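Local coordinates for oxysterol-binding protein homolog 3 (PDB 4IC4) that carries lipids in a hydrophobic pocket and transfers them between membranes without vesicles, in phosphoinositide-coupled transport that helps maintain sterol distribution in the cell, at residues P42-F47 against I59-T64; G53-S58 against Q170-K175. All blocks are in the same frame, centred on the assembly; numbering follows the deposited sequence.

Both contacts lie at the surface of the OSBP-related domain, the lipid-binding part of the longer protein, with centres about 12 Å apart. Their segments alternate along the chain: 53-58 of contact 2 runs directly into 59-64 of contact 1. The phosphatidylinositol 4-phosphate site residues Ser-58 to Met-61 straddle that junction. Contact 1 joins 59-64 to the start of helix 44-50; contact 2 joins 53-58 to strand 160-172. Lys-118 of the same site is shared, its side chain being about 4 Å from that of Met-61 and about 3 Å from that of Leu-56, nearest atoms. The two contacts also pack directly, Ile-59 CD1 lying 3.1 Å from Lys-54 O.

Contact 1. Residues P42-F47 against I59-T64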
ATOM      1  N   PRO A  42      -1.881  21.700   0.223  1.00 19.75           N
ATOM      2  CA  PRO A  42      -1.871  22.479  -1.017  1.00 20.31           C
ATOM      3  C   PRO A  42      -2.803  21.817  -2.034  1.00 20.62           C
ATOM      4  O   PRO A  42      -3.273  20.699  -1.818  1.00 20.72           O
ATOM      5  CB  PRO A  42      -0.405  22.439  -1.439  1.00 22.19           C
ATOM      6  CG  PRO A  42       0.067  21.128  -0.902  1.00 22.25           C
ATOM      7  CD  PRO A  42      -0.568  21.077   0.466  1.00 21.11           C
ATOM      8  N   SER A  43      -3.077  22.516  -3.130  1.00 21.84           N
ATOM      9  CA  SER A  43      -3.955  22.005  -4.177  1.00 22.35           C
ATOM     10  C   SER A  43      -3.181  21.267  -5.262  1.00 23.13           C
ATOM     11  O   SER A  43      -2.264  21.821  -5.870  1.00 23.91           O
ATOM     12  CB  SER A  43      -4.739  23.154  -4.815  1.00 23.38           C
ATOM     13  OG  SER A  43      -5.406  22.718  -5.986  1.00 25.10           O
ATOM     14  N   LEU A  44      -3.564  20.019  -5.512  1.00 22.96           N
ATOM     15  CA  LEU A  44      -2.901  19.213  -6.531  1.00 24.22           C
ATOM     16  C   LEU A  44      -3.066  19.837  -7.913  1.00 24.64           C
ATOM     17  O   LEU A  44      -2.103  19.944  -8.674  1.00 25.58           O
ATOM     18  CB  LEU A  44      -3.473  17.791  -6.537  1.00 24.70           C
ATOM     19  CG  LEU A  44      -2.926  16.842  -7.608  1.00 25.17           C
ATOM     20  CD1 LEU A  44      -1.410  16.745  -7.493  1.00 26.85           C
ATOM     21  CD2 LEU A  44      -3.565  15.471  -7.447  1.00 25.59           C
ATOM     22  N   LEU A  45      -4.287  20.252  -8.230  1.00 25.41           N
ATOM     23  CA  LEU A  45      -4.582  20.860  -9.523  1.00 25.68           C
ATOM     24  C   LEU A  45      -3.651  22.029  -9.841  1.00 26.05           C
ATOM     25  O   LEU A  45      -3.291  22.252 -10.997  1.00 26.13           O
ATOM     26  CB  LEU A  45      -6.035  21.340  -9.557  1.00 24.83           C
ATOM     27  CG  LEU A  45      -6.530  21.899 -10.894  1.00 25.48           C
ATOM     28  CD1 LEU A  45      -6.425  20.825 -11.966  1.00 25.32           C
ATOM     29  CD2 LEU A  45      -7.967  22.366 -10.753  1.00 24.46           C
ATOM     30  N   SER A  46      -3.268  22.778  -8.812  1.00 25.66           N
ATOM     31  CA  SER A  46      -2.379  23.919  -8.997  1.00 26.20           C
ATOM     32  C   SER A  46      -1.076  23.480  -9.657  1.00 27.71           C
ATOM     33  O   SER A  46      -0.528  24.184 -10.507  1.00 26.71           O
ATOM     34  CB  SER A  46      -2.080  24.580  -7.651  1.00 25.37           C
ATOM     35  OG  SER A  46      -1.185  25.668  -7.806  1.00 23.22           O
ATOM     36  N   PHE A  47      -0.586  22.308  -9.265  1.00 29.09           N
ATOM     37  CA  PHE A  47       0.656  21.780  -9.814  1.00 32.30           C
ATOM     38  C   PHE A  47       0.469  21.083 -11.153  1.00 34.25           C
ATOM     39  O   PHE A  47       1.404  21.002 -11.950  1.00 33.94           O
ATOM     40  CB  PHE A  47       1.307  20.827  -8.810  1.00 32.58           C
ATOM     41  CG  PHE A  47       2.021  21.532  -7.697  1.00 33.33           C
ATOM     42  CD1 PHE A  47       3.217  22.201  -7.940  1.00 33.93           C
ATOM     43  CD2 PHE A  47       1.482  21.568  -6.416  1.00 33.93           C
ATOM     44  CE1 PHE A  47       3.865  22.898  -6.926  1.00 34.08           C
ATOM     45  CE2 PHE A  47       2.122  22.263  -5.394  1.00 33.56           C
ATOM     46  CZ  PHE A  47       3.316  22.930  -5.651  1.00 34.19           C
ATOM     47  N   ILE A  59       6.993  15.206 -10.592  1.00 44.69           N
ATOM     48  CA  ILE A  59       6.873  16.636 -10.339  1.00 43.10           C
ATOM     49  C   ILE A  59       7.422  17.054  -8.976  1.00 41.39           C
ATOM     50  O   ILE A  59       7.144  16.416  -7.959  1.00 41.15           O
ATOM     51  CB  ILE A  59       5.396  17.087 -10.433  1.00 43.84           C
ATOM     52  CG1 ILE A  59       4.832  16.735 -11.812  1.00 44.54           C
ATOM     53  CG2 ILE A  59       5.285  18.585 -10.180  1.00 43.74           C
ATOM     54  CD1 ILE A  59       5.668  17.239 -12.973  1.00 45.08           C
ATOM     55  N   ALA A  60       8.199  18.134  -8.963  1.00 38.91           N
ATOM     56  CA  ALA A  60       8.771  18.648  -7.725  1.00 37.01           C
ATOM     57  C   ALA A  60       7.635  19.232  -6.896  1.00 34.72           C
ATOM     58  O   ALA A  60       7.120  20.308  -7.198  1.00 35.53           O
ATOM     59  CB  ALA A  60       9.808  19.720  -8.030  1.00 37.49           C
ATOM     60  N   MET A  61       7.243  18.509  -5.854  1.00 31.62           N
ATOM     61  CA  MET A  61       6.155  18.942  -4.991  1.00 28.41           C
ATOM     62  C   MET A  61       6.671  19.381  -3.631  1.00 25.13           C
ATOM     63  O   MET A  61       7.633  18.821  -3.110  1.00 22.71           O
ATOM     64  CB  MET A  61       5.159  17.797  -4.795  1.00 30.91           C
ATOM     65  CG  MET A  61       4.583  17.232  -6.079  1.00 34.49           C
ATOM     66  SD  MET A  61       3.345  18.306  -6.813  1.00 39.03           S
ATOM     67  CE  MET A  61       1.846  17.555  -6.174  1.00 36.02           C
ATOM     68  N   PRO A  62       6.035  20.398  -3.034  1.00 22.04           N
ATOM     69  CA  PRO A  62       6.488  20.850  -1.719  1.00 20.85           C
ATOM     70  C   PRO A  62       6.185  19.732  -0.730  1.00 19.23           C
ATOM     71  O   PRO A  62       5.269  18.935  -0.951  1.00 19.15           O
ATOM     72  CB  PRO A  62       5.640  22.097  -1.477  1.00 22.03           C
ATOM     73  CG  PRO A  62       4.367  21.767  -2.183  1.00 23.48           C
ATOM     74  CD  PRO A  62       4.857  21.161  -3.477  1.00 23.60           C
ATOM     75  N   VAL A  63       6.948  19.666   0.352  1.00 18.47           N
ATOM     76  CA  VAL A  63       6.744  18.620   1.347  1.00 17.70           C
ATOM     77  C   VAL A  63       5.345  18.686   1.967  1.00 17.68           C
ATOM     78  O   VAL A  63       4.847  17.699   2.508  1.00 16.92           O
ATOM     79  CB  VAL A  63       7.814  18.704   2.464  1.00 17.89           C
ATOM     80  CG1 VAL A  63       7.568  19.922   3.340  1.00 17.77           C
ATOM     81  CG2 VAL A  63       7.808  17.429   3.286  1.00 18.06           C
ATOM     82  N   THR A  64       4.702  19.847   1.873  1.00 14.78           N
ATOM     83  CA  THR A  64       3.366  20.017   2.432  1.00 15.91           C
ATOM     84  C   THR A  64       2.302  19.256   1.641  1.00 14.63           C
ATOM     85  O   THR A  64       1.171  19.092   2.107  1.00 15.73           O
ATOM     86  CB  THR A  64       2.985  21.505   2.496  1.00 14.60           C
ATOM     87  OG1 THR A  64       3.213  22.107   1.218  1.00 15.46           O
ATOM     88  CG2 THR A  64       3.809  22.217   3.560  1.00 15.03           C
TER
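The sulfur of Met-61 sits over one face of the Phe-47 ring, a Met-aromatic contact with SD 4.0 Å from the ring centroid and 27° off the ring normal. SD comes nearest the root of the ring, 3.6 Å from Phe-47 CG. The methionine chain bends at both chi2 and chi3 (-75° and -96°), and this carries the methyl beyond the ring to Leu-44, where Met-61 CE meets Leu-44 CD1 at 3.6 Å. Pro-62 meets the far end of the ring obliquely, its CG 3.8 Å from Phe-47 CZ. Within the OSBP-related domain, these contacts join the beginning of helix 44-50 to the extended chain that carries Ile-59, Ala-60 and Met-61 of the phosphatidylinositol 4-phosphate site. At the other end of the contact, Pro-42 turns its ring to the backbone of Thr-64, CD lying 3.1 Å from Thr-64 O. A backbone bond from Phe-47 N to Leu-44 O (2.9 Å) links the two residues that the methionine touches. On the other segment, Met-61 O accepts a hydrogen bond from Lys-342 NZ and Val-63 N gives one to Glu-339 OE2, tying this chain to helix 335-354, while the Met-61 side chain also touches Lys-118.

Contact 2. Residues G53-S58 against Q170-K175; sequences GKDLSS and QKFWGK
Ser-57 N donates a hydrogen bond to Gln-170 OE1, 3.2 Å long and fairly straight at 161°, although the position of OE1 is somewhat doubtful because it is modelled too close to a neighbour. The bond joins the loop that follows helix 44-50 to the end of strand 160-172 in the beta-barrel fold of the OSBP-related domain. Gln-170 CG starts between the backbone N and the carbonyl carbon, and from there the extended chain carries the amide out to the loop. On the way it passes Asp-55, Gln-170 CG lying 3.9 Å from Asp-55 CB, with the carboxylate and amide planes turned 77° apart. The Leu-56 side chain crosses that of Gln-170 at about a right angle, Leu-56 CD1 resting 3.6 Å from Gln-170 NE2. With an alanine in place of Gln-170, Ser-57 N would probably lose its acceptor across the contact, and a gap is likely to open beside Asp-55 and Leu-56.

The loop is also held from within. Ser-58 N bonds to Asp-55 O at 3.2 Å, closing a short turn. Lys-54 folds back so that NZ bonds to Ser-58 OG at 2.6 Å and, more weakly, to Ser-58 O, gripping a residue of the phosphatidylinositol 4-phosphate site. The neighbouring antiparallel strand 177-189 pairs with this strand end through backbone bonding between Lys-171 and Glu-178, and the side chains of Gln-170 and Phe-172 both touch Ile-177. Two residues beyond Gln-170, Phe-172 offers its ring edge to Asp-55. The carboxylate and ring planes are only 25° apart, and Asp-55 OD1 lies near the ring plane, 4.1 Å from Phe-172 CD2.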
ATOM      1  N   GLY A  53       1.751  17.566 -18.482  1.00 57.26           N
ATOM      2  CA  GLY A  53       2.502  16.507 -19.132  1.00 57.65           C
ATOM      3  C   GLY A  53       2.966  15.468 -18.129  1.00 58.19           C
ATOM      4  O   GLY A  53       2.248  14.509 -17.847  1.00 58.25           O
ATOM      5  N   LYS A  54       4.168  15.654 -17.590  1.00 58.62           N
ATOM      6  CA  LYS A  54       4.706  14.725 -16.601  1.00 59.03           C
ATOM      7  C   LYS A  54       3.828  14.800 -15.360  1.00 59.12           C
ATOM      8  O   LYS A  54       3.560  15.889 -14.848  1.00 59.39           O
ATOM      9  CB  LYS A  54       6.145  15.094 -16.240  1.00 59.29           C
ATOM     10  CG  LYS A  54       7.087  15.141 -17.430  1.00 59.51           C
ATOM     11  CD  LYS A  54       8.471  14.616 -17.073  1.00 59.95           C
ATOM     12  CE  LYS A  54       9.148  15.457 -16.001  1.00 60.11           C
ATOM     13  NZ  LYS A  54       8.486  15.379 -14.670  1.00 60.24           N
ATOM     14  N   ASP A  55       3.384  13.644 -14.876  1.00 59.21           N
ATOM     15  CA  ASP A  55       2.506  13.601 -13.713  1.00 59.00           C
ATOM     16  C   ASP A  55       3.102  13.248 -12.355  1.00 58.46           C
ATOM     17  O   ASP A  55       3.980  12.394 -12.226  1.00 58.28           O
ATOM     18  CB  ASP A  55       1.311  12.679 -13.991  1.00 59.66           C
ATOM     19  CG  ASP A  55       0.078  13.444 -14.448  1.00 60.28           C
ATOM     20  OD1 ASP A  55       0.181  14.216 -15.425  1.00 60.81           O
ATOM     21  OD2 ASP A  55      -0.996  13.271 -13.832  1.00 60.50           O
ATOM     22  N   LEU A  56       2.576  13.946 -11.354  1.00 57.66           N
ATOM     23  CA  LEU A  56       2.925  13.814  -9.946  1.00 56.55           C
ATOM     24  C   LEU A  56       4.252  13.150  -9.585  1.00 55.50           C
ATOM     25  O   LEU A  56       5.188  13.826  -9.155  1.00 55.79           O
ATOM     26  CB  LEU A  56       1.772  13.107  -9.227  1.00 56.92           C
ATOM     27  CG  LEU A  56       1.807  12.814  -7.727  1.00 57.22           C
ATOM     28  CD1 LEU A  56       0.379  12.819  -7.217  1.00 57.39           C
ATOM     29  CD2 LEU A  56       2.480  11.477  -7.439  1.00 57.31           C
ATOM     30  N   SER A  57       4.333  11.833  -9.751  1.00 53.90           N
ATOM     31  CA  SER A  57       5.544  11.090  -9.400  1.00 52.36           C
ATOM     32  C   SER A  57       6.874  11.732  -9.803  1.00 51.09           C
ATOM     33  O   SER A  57       7.891  11.507  -9.145  1.00 50.59           O
ATOM     34  CB  SER A  57       5.481   9.668  -9.967  1.00 52.89           C
ATOM     35  OG  SER A  57       5.683   9.662 -11.368  1.00 53.93           O
ATOM     36  N   SER A  58       6.877  12.525 -10.868  1.00 49.06           N
ATOM     37  CA  SER A  58       8.110  13.169 -11.306  1.00 47.61           C
ATOM     38  C   SER A  58       8.114  14.677 -11.074  1.00 46.57           C
ATOM     39  O   SER A  58       9.120  15.347 -11.312  1.00 46.76           O
ATOM     40  CB  SER A  58       8.358  12.875 -12.788  1.00 47.79           C
ATOM     41  OG  SER A  58       7.267  13.292 -13.591  1.00 48.26           O
ATOM     42  N   GLN A 170      -0.862   7.023 -13.095  1.00 24.68           N
ATOM     43  CA  GLN A 170      -1.906   8.031 -13.025  1.00 30.10           C
ATOM     44  C   GLN A 170      -2.088   8.732 -14.363  1.00 32.86           C
ATOM     45  O   GLN A 170      -1.126   8.944 -15.104  1.00 33.65           O
ATOM     46  CB  GLN A 170      -1.547   9.056 -11.953  1.00 31.70           C
ATOM     47  CG  GLN A 170      -0.131   9.588 -12.097  1.00 36.30           C
ATOM     48  CD  GLN A 170       0.296  10.458 -10.936  1.00 38.21           C
ATOM     49  OE1 GLN A 170       1.451  10.873 -10.854  1.00 40.37           O
ATOM     50  NE2 GLN A 170      -0.634  10.743 -10.031  1.00 39.93           N
ATOM     51  N   LYS A 171      -3.331   9.090 -14.661  1.00 35.92           N
ATOM     52  CA  LYS A 171      -3.673   9.781 -15.898  1.00 39.15           C
ATOM     53  C   LYS A 171      -4.952  10.572 -15.670  1.00 40.86           C
ATOM     54  O   LYS A 171      -5.984  10.002 -15.314  1.00 40.79           O
ATOM     55  CB  LYS A 171      -3.886   8.775 -17.034  1.00 40.09           C
ATOM     56  CG  LYS A 171      -2.622   8.062 -17.494  1.00 41.90           C
ATOM     57  CD  LYS A 171      -1.626   9.038 -18.103  1.00 43.30           C
ATOM     58  CE  LYS A 171      -0.326   8.345 -18.481  1.00 43.82           C
ATOM     59  NZ  LYS A 171      -0.542   7.248 -19.464  1.00 44.12           N
ATOM     60  N   PHE A 172      -4.884  11.885 -15.861  1.00 43.33           N
ATOM     61  CA  PHE A 172      -6.060  12.722 -15.670  1.00 45.59           C
ATOM     62  C   PHE A 172      -7.008  12.547 -16.850  1.00 45.95           C
ATOM     63  O   PHE A 172      -6.576  12.449 -17.999  1.00 46.22           O
ATOM     64  CB  PHE A 172      -5.655  14.194 -15.499  1.00 47.61           C
ATOM     65  CG  PHE A 172      -4.986  14.794 -16.704  1.00 49.80           C
ATOM     66  CD1 PHE A 172      -5.733  15.206 -17.805  1.00 50.70           C
ATOM     67  CD2 PHE A 172      -3.606  14.964 -16.733  1.00 50.59           C
ATOM     68  CE1 PHE A 172      -5.116  15.781 -18.915  1.00 51.53           C
ATOM     69  CE2 PHE A 172      -2.977  15.538 -17.839  1.00 51.53           C
ATOM     70  CZ  PHE A 172      -3.735  15.947 -18.931  1.00 51.50           C
ATOM     71  N   TRP A 173      -8.303  12.493 -16.556  1.00 46.16           N
ATOM     72  CA  TRP A 173      -9.315  12.310 -17.585  1.00 46.48           C
ATOM     73  C   TRP A 173      -9.955  13.645 -17.956  1.00 46.62           C
ATOM     74  O   TRP A 173     -10.934  13.691 -18.703  1.00 46.77           O
ATOM     75  CB  TRP A 173     -10.382  11.331 -17.085  1.00 46.81           C
ATOM     76  CG  TRP A 173     -10.982  10.480 -18.165  1.00 47.82           C
ATOM     77  CD1 TRP A 173     -11.773  10.897 -19.196  1.00 47.95           C
ATOM     78  CD2 TRP A 173     -10.826   9.064 -18.326  1.00 47.49           C
ATOM     79  NE1 TRP A 173     -12.120   9.830 -19.990  1.00 48.38           N
ATOM     80  CE2 TRP A 173     -11.551   8.692 -19.479  1.00 47.40           C
ATOM     81  CE3 TRP A 173     -10.143   8.073 -17.607  1.00 47.57           C
ATOM     82  CZ2 TRP A 173     -11.614   7.370 -19.933  1.00 47.18           C
ATOM     83  CZ3 TRP A 173     -10.204   6.756 -18.059  1.00 47.47           C
ATOM     84  CH2 TRP A 173     -10.936   6.419 -19.211  1.00 47.00           C
ATOM     85  N   GLY A 174      -9.392  14.730 -17.433  1.00 46.21           N
ATOM     86  CA  GLY A 174      -9.921  16.050 -17.725  1.00 45.48           C
ATOM     87  C   GLY A 174     -10.454  16.759 -16.496  1.00 45.26           C
ATOM     88  O   GLY A 174     -10.250  17.960 -16.326  1.00 45.67           O
ATOM     89  N   LYS A 175     -11.143  16.014 -15.637  1.00 44.33           N
ATOM     90  CA  LYS A 175     -11.706  16.579 -14.417  1.00 43.07           C
ATOM     91  C   LYS A 175     -11.333  15.709 -13.222  1.00 41.43           C
ATOM     92  O   LYS A 175     -11.297  16.176 -12.082  1.00 41.33           O
ATOM     93  CB  LYS A 175     -13.229  16.675 -14.537  1.00 44.08           C
ATOM     94  CG  LYS A 175     -13.898  17.416 -13.390  1.00 45.80           C
ATOM     95  CD  LYS A 175     -15.404  17.496 -13.591  1.00 46.49           C
ATOM     96  CE  LYS A 175     -16.067  18.317 -12.495  1.00 47.23           C
ATOM     97  NZ  LYS A 175     -15.822  17.752 -11.138  1.00 46.61           N
TER